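Local atomic coordinates of glycerophosphodiester phosphodiesterase (Thermotoga maritima, PDB entry 1O1Z), a protein that belongs to the glycerophosphodiester phosphodiesterase family, whose members are built on a TIM-barrel fold. Residues Tyr25-Ile37 / Lys89-Ser101. Residues are numbered along the deposited sequence; the frame is centred on the assembly and turned at random. Where two conformers were deposited one is given.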
loop_
_atom_site.group_PDB
_atom_site.type_symbol
_atom_site.label_atom_id
_atom_site.label_comp_id
_atom_site.label_asym_id
_atom_site.label_seq_id
_atom_site.Cartn_x
_atom_site.Cartn_y
_atom_site.Cartn_z
ATOM N N TYR A 25 -2.749 16.766 2.108
ATOM C CA TYR A 25 -3.793 16.483 3.078
ATOM C C TYR A 25 -3.279 15.493 4.105
ATOM O O TYR A 25 -2.365 14.711 3.837
ATOM C CB TYR A 25 -5.021 15.929 2.360
ATOM C CG TYR A 25 -5.532 16.899 1.327
ATOM C CD1 TYR A 25 -6.324 17.977 1.699
ATOM C CD2 TYR A 25 -5.128 16.806 -0.007
ATOM C CE1 TYR A 25 -6.755 18.904 0.748
ATOM C CE2 TYR A 25 -5.561 17.712 -0.951
ATOM C CZ TYR A 25 -6.367 18.755 -0.576
ATOM O OH TYR A 25 -6.772 19.670 -1.539
ATOM N N LEU A 26 -3.885 15.492 5.281
ATOM C CA LEU A 26 -3.386 14.646 6.355
ATOM C C LEU A 26 -3.461 13.158 5.981
ATOM O O LEU A 26 -4.523 12.624 5.625
ATOM C CB LEU A 26 -4.153 14.913 7.645
ATOM C CG LEU A 26 -3.723 14.079 8.859
ATOM C CD1 LEU A 26 -2.290 14.377 9.244
ATOM C CD2 LEU A 26 -4.673 14.280 10.048
ATOM N N GLU A 27 -2.311 12.486 6.078
ATOM C CA GLU A 27 -2.173 11.107 5.674
ATOM C C GLU A 27 -3.239 10.207 6.270
ATOM O O GLU A 27 -3.617 10.314 7.447
ATOM C CB GLU A 27 -0.820 10.554 6.072
ATOM C CG GLU A 27 -0.523 10.666 7.548
ATOM C CD GLU A 27 0.742 9.935 7.897
ATOM O OE1 GLU A 27 1.799 10.556 7.689
ATOM O OE2 GLU A 27 0.673 8.768 8.349
ATOM N N ASN A 28 -3.690 9.285 5.444
ATOM C CA ASN A 28 -4.568 8.203 5.880
ATOM C C ASN A 28 -5.955 8.651 6.371
ATOM O O ASN A 28 -6.654 7.885 7.040
ATOM C CB ASN A 28 -3.861 7.269 6.874
ATOM C CG ASN A 28 -3.060 6.183 6.202
ATOM O OD1 ASN A 28 -3.367 5.759 5.079
ATOM N ND2 ASN A 28 -2.003 5.740 6.870
ATOM N N THR A 29 -6.362 9.863 6.006
ATOM C CA THR A 29 -7.718 10.346 6.305
ATOM C C THR A 29 -8.629 10.219 5.112
ATOM O O THR A 29 -8.169 10.153 3.961
ATOM C CB THR A 29 -7.723 11.828 6.726
ATOM O OG1 THR A 29 -7.210 12.663 5.657
ATOM C CG2 THR A 29 -6.848 12.059 7.951
ATOM N N LEU A 30 -9.941 10.258 5.355
ATOM C CA LEU A 30 -10.880 10.164 4.245
ATOM C C LEU A 30 -10.652 11.302 3.268
ATOM O O LEU A 30 -10.730 11.100 2.065
ATOM C CB LEU A 30 -12.343 10.170 4.705
ATOM C CG LEU A 30 -12.830 8.965 5.481
ATOM C CD1 LEU A 30 -14.258 9.199 5.948
ATOM C CD2 LEU A 30 -12.740 7.712 4.615
ATOM N N GLU A 31 -10.388 12.506 3.777
ATOM C CA GLU A 31 -10.106 13.634 2.926
ATOM C C GLU A 31 -8.922 13.344 2.017
ATOM O O GLU A 31 -8.998 13.563 0.812
ATOM C CB GLU A 31 -9.845 14.894 3.757
ATOM C CG GLU A 31 -9.502 16.109 2.915
ATOM C CD GLU A 31 -9.158 17.320 3.756
ATOM O OE1 GLU A 31 -8.389 17.175 4.728
ATOM O OE2 GLU A 31 -9.632 18.417 3.418
ATOM N N ALA A 32 -7.826 12.820 2.571
ATOM C CA ALA A 32 -6.644 12.533 1.742
ATOM C C ALA A 32 -6.963 11.503 0.649
ATOM O O ALA A 32 -6.536 11.644 -0.494
ATOM C CB ALA A 32 -5.498 12.072 2.598
ATOM N N PHE A 33 -7.733 10.473 0.995
ATOM C CA PHE A 33 -8.076 9.456 -0.007
ATOM C C PHE A 33 -8.976 10.033 -1.087
ATOM O O PHE A 33 -8.741 9.830 -2.271
ATOM C CB PHE A 33 -8.767 8.247 0.626
ATOM C CG PHE A 33 -7.953 7.549 1.687
ATOM C CD1 PHE A 33 -6.648 7.179 1.443
ATOM C CD2 PHE A 33 -8.510 7.186 2.909
ATOM C CE1 PHE A 33 -5.890 6.518 2.396
ATOM C CE2 PHE A 33 -7.747 6.535 3.868
ATOM C CZ PHE A 33 -6.453 6.200 3.622
ATOM N N MET A 34 -10.005 10.779 -0.686
ATOM C CA MET A 34 -10.932 11.381 -1.660
ATOM C C MET A 34 -10.201 12.368 -2.584
ATOM O O MET A 34 -10.459 12.404 -3.782
ATOM C CB MET A 34 -12.131 12.019 -0.944
ATOM C CG MET A 34 -12.993 10.954 -0.215
ATOM S SD MET A 34 -14.543 11.734 0.475
ATOM C CE MET A 34 -13.870 12.735 1.773
ATOM N N LYS A 35 -9.292 13.156 -2.022
ATOM C CA LYS A 35 -8.535 14.130 -2.807
ATOM C C LYS A 35 -7.574 13.474 -3.810
ATOM O O LYS A 35 -7.340 14.018 -4.885
ATOM C CB LYS A 35 -7.781 15.107 -1.894
ATOM C CG LYS A 35 -8.677 16.078 -1.138
ATOM C CD LYS A 35 -9.217 17.134 -2.039
ATOM C CE LYS A 35 -10.264 17.972 -1.318
ATOM N NZ LYS A 35 -10.889 18.936 -2.251
ATOM N N ALA A 36 -7.033 12.302 -3.469
ATOM C CA ALA A 36 -6.197 11.561 -4.412
ATOM C C ALA A 36 -7.012 11.143 -5.619
ATOM O O ALA A 36 -6.586 11.271 -6.748
ATOM C CB ALA A 36 -5.597 10.331 -3.735
ATOM N N ILE A 37 -8.216 10.644 -5.369
ATOM C CA ILE A 37 -9.097 10.209 -6.459
ATOM C C ILE A 37 -9.554 11.401 -7.298
ATOM O O ILE A 37 -9.576 11.345 -8.531
ATOM C CB ILE A 37 -10.310 9.411 -5.886
ATOM C CG1 ILE A 37 -9.864 8.202 -5.066
ATOM C CG2 ILE A 37 -11.268 9.006 -7.016
ATOM C CD1 ILE A 37 -8.883 7.288 -5.759
ATOM N N LYS A 89 -10.766 12.347 12.855
ATOM C CA LYS A 89 -9.896 12.251 11.674
ATOM C C LYS A 89 -9.470 10.820 11.374
ATOM O O LYS A 89 -9.257 10.476 10.214
ATOM C CB LYS A 89 -8.658 13.140 11.819
ATOM C CG LYS A 89 -9.019 14.601 11.760
ATOM C CD LYS A 89 -7.793 15.479 11.887
ATOM C CE LYS A 89 -8.147 16.965 11.735
ATOM N NZ LYS A 89 -8.995 17.473 12.850
ATOM N N ILE A 90 -9.327 9.985 12.390
ATOM C CA ILE A 90 -8.970 8.597 12.133
ATOM C C ILE A 90 -10.165 7.902 11.530
ATOM O O ILE A 90 -11.297 8.176 11.898
ATOM C CB ILE A 90 -8.481 7.887 13.393
ATOM C CG1 ILE A 90 -7.752 6.599 13.011
ATOM C CG2 ILE A 90 -9.606 7.629 14.364
ATOM C CD1 ILE A 90 -7.006 5.972 14.208
ATOM N N THR A 91 -9.922 7.027 10.564
ATOM C CA THR A 91 -10.974 6.304 9.898
ATOM C C THR A 91 -10.777 4.794 9.934
ATOM O O THR A 91 -9.765 4.300 10.384
ATOM C CB THR A 91 -11.153 6.846 8.454
ATOM O OG1 THR A 91 -12.357 6.343 7.859
ATOM C CG2 THR A 91 -10.053 6.445 7.531
ATOM N N THR A 92 -11.815 4.091 9.539
ATOM C CA THR A 92 -11.804 2.627 9.515
ATOM C C THR A 92 -11.773 2.168 8.076
ATOM O O THR A 92 -12.149 2.893 7.155
ATOM C CB THR A 92 -13.034 2.072 10.171
ATOM O OG1 THR A 92 -14.213 2.500 9.476
ATOM C CG2 THR A 92 -13.188 2.616 11.624
ATOM N N LEU A 93 -11.343 0.933 7.868
ATOM C CA LEU A 93 -11.343 0.385 6.518
ATOM C C LEU A 93 -12.759 0.363 5.931
ATOM O O LEU A 93 -12.956 0.694 4.766
ATOM C CB LEU A 93 -10.690 -0.995 6.524
ATOM C CG LEU A 93 -10.565 -1.644 5.159
ATOM C CD1 LEU A 93 -9.658 -0.772 4.249
ATOM C CD2 LEU A 93 -10.005 -3.053 5.311
ATOM N N LYS A 94 -13.735 -0.015 6.752
ATOM C CA LYS A 94 -15.137 0.040 6.345
ATOM C C LYS A 94 -15.534 1.408 5.756
ATOM O O LYS A 94 -16.190 1.495 4.686
ATOM C CB LYS A 94 -16.040 -0.296 7.531
ATOM C CG LYS A 94 -17.547 -0.086 7.299
ATOM C CD LYS A 94 -18.351 -0.530 8.517
ATOM C CE LYS A 94 -19.853 -0.288 8.321
ATOM N NZ LYS A 94 -20.169 1.170 8.278
ATOM N N GLU A 95 -15.159 2.482 6.448
ATOM C CA GLU A 95 -15.469 3.840 5.994
ATOM C C GLU A 95 -14.755 4.218 4.690
ATOM O O GLU A 95 -15.321 4.904 3.828
ATOM C CB GLU A 95 -15.154 4.844 7.106
ATOM C CG GLU A 95 -16.097 4.721 8.271
ATOM C CD GLU A 95 -15.755 5.614 9.435
ATOM O OE1 GLU A 95 -14.617 5.540 9.952
ATOM O OE2 GLU A 95 -16.641 6.386 9.844
ATOM N N VAL A 96 -13.523 3.748 4.512
ATOM C CA VAL A 96 -12.823 3.998 3.250
ATOM C C VAL A 96 -13.595 3.376 2.090
ATOM O O VAL A 96 -13.788 4.012 1.058
ATOM C CB VAL A 96 -11.373 3.502 3.286
ATOM C CG1 VAL A 96 -10.711 3.706 1.952
ATOM C CG2 VAL A 96 -10.593 4.221 4.380
ATOM N N PHE A 97 -14.049 2.134 2.270
ATOM C CA PHE A 97 -14.800 1.452 1.212
ATOM C C PHE A 97 -16.084 2.213 0.864
ATOM O O PHE A 97 -16.478 2.241 -0.292
ATOM C CB PHE A 97 -15.181 0.024 1.626
ATOM C CG PHE A 97 -14.051 -0.973 1.673
ATOM C CD1 PHE A 97 -12.755 -0.684 1.289
ATOM C CD2 PHE A 97 -14.318 -2.260 2.107
ATOM C CE1 PHE A 97 -11.761 -1.655 1.343
ATOM C CE2 PHE A 97 -13.326 -3.212 2.155
ATOM C CZ PHE A 97 -12.069 -2.912 1.764
ATOM N N GLU A 98 -16.718 2.835 1.864
ATOM C CA GLU A 98 -17.936 3.623 1.628
ATOM C C GLU A 98 -17.682 4.908 0.841
ATOM O O GLU A 98 -18.610 5.463 0.236
ATOM C CB GLU A 98 -18.591 3.947 2.986
ATOM C CG GLU A 98 -19.186 2.722 3.640
ATOM C CD GLU A 98 -19.561 2.902 5.111
ATOM O OE1 GLU A 98 -19.310 3.980 5.694
ATOM O OE2 GLU A 98 -20.108 1.937 5.688
ATOM N N ASN A 99 -16.445 5.392 0.844
ATOM C CA ASN A 99 -16.076 6.680 0.253
ATOM C C ASN A 99 -15.161 6.656 -0.983
ATOM O O ASN A 99 -14.895 7.708 -1.600
ATOM C CB ASN A 99 -15.493 7.559 1.357
ATOM C CG ASN A 99 -16.557 8.003 2.334
ATOM O OD1 ASN A 99 -17.357 8.896 2.015
ATOM N ND2 ASN A 99 -16.615 7.365 3.505
ATOM N N VAL A 100 -14.700 5.466 -1.359
ATOM C CA VAL A 100 -13.864 5.272 -2.537
ATOM C C VAL A 100 -14.535 4.226 -3.425
ATOM O O VAL A 100 -14.791 3.105 -2.987
ATOM C CB VAL A 100 -12.442 4.800 -2.148
ATOM C CG1 VAL A 100 -11.588 4.511 -3.389
ATOM C CG2 VAL A 100 -11.761 5.847 -1.269
ATOM N N SER A 101 -14.853 4.625 -4.643
ATOM C CA SER A 101 -15.515 3.762 -5.609
ATOM C C SER A 101 -14.693 2.511 -5.866
ATOM O O SER A 101 -13.477 2.570 -5.951
ATOM C CB SER A 101 -15.721 4.522 -6.919
ATOM O OG SER A 101 -16.001 3.637 -7.999
HETATM O O HOH W 1 -7.256 7.080 9.557
HETATM O O HOH W 2 -10.846 10.766 8.074
#
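Leu30, in the first turn of helix 30-37, reaches across to Thr91, Val96 and Asn99 and has more of its surface buried by the facing segment than any other residue of the contact. Its CB points at that segment; CG lies anti to the carbonyl carbon (chi1 -68°), which carries the branch outward to Thr91 OG1, 3.6 Å from Leu30 CG. Beyond the fork, CD2 settles among Thr91 OG1, the carbonyl of Glu95 and Val96 CG2, while Leu30 CD1 lies 3.9 Å from Asn99 ND2. The side-chain amide of Asn99 is itself held one turn back: Asn99 ND2 donates to Glu95 O at 2.8 Å. Deeper in, the Phe33 ring crosses Val96 at about a right angle, Phe33 CE2 lying 3.7 Å from Val96 CG2, and Thr91 CG2 sits at the ring edge. Strands 43-50 and 105-110 pair in parallel within the TIM barrel, and helices 30-37 and 93-99 pack side by side over them, their axes 10.4 Å apart and inclined at 30°: Phe33 also touches Val44 and Leu46, Val96 touches Ile106. Each helix is capped by a threonine. Thr29 OG1 accepts from Ala32 N and donates to Leu26 O; Thr92 and Glu95 form a capping box, and Glu95 OE1 additionally pairs with Lys83. Toward the helix starts the polar backbone is bridged by water: one molecule donates to Asn28 O and accepts from Thr91 N, a second joins Leu30 N to Lys89 O. There Leu26 CD2 rests 3.8 Å from Lys89 CD, whereas at the other end Ile37 CG1 meets Val100 CG1 more loosely, at 4.4 Å.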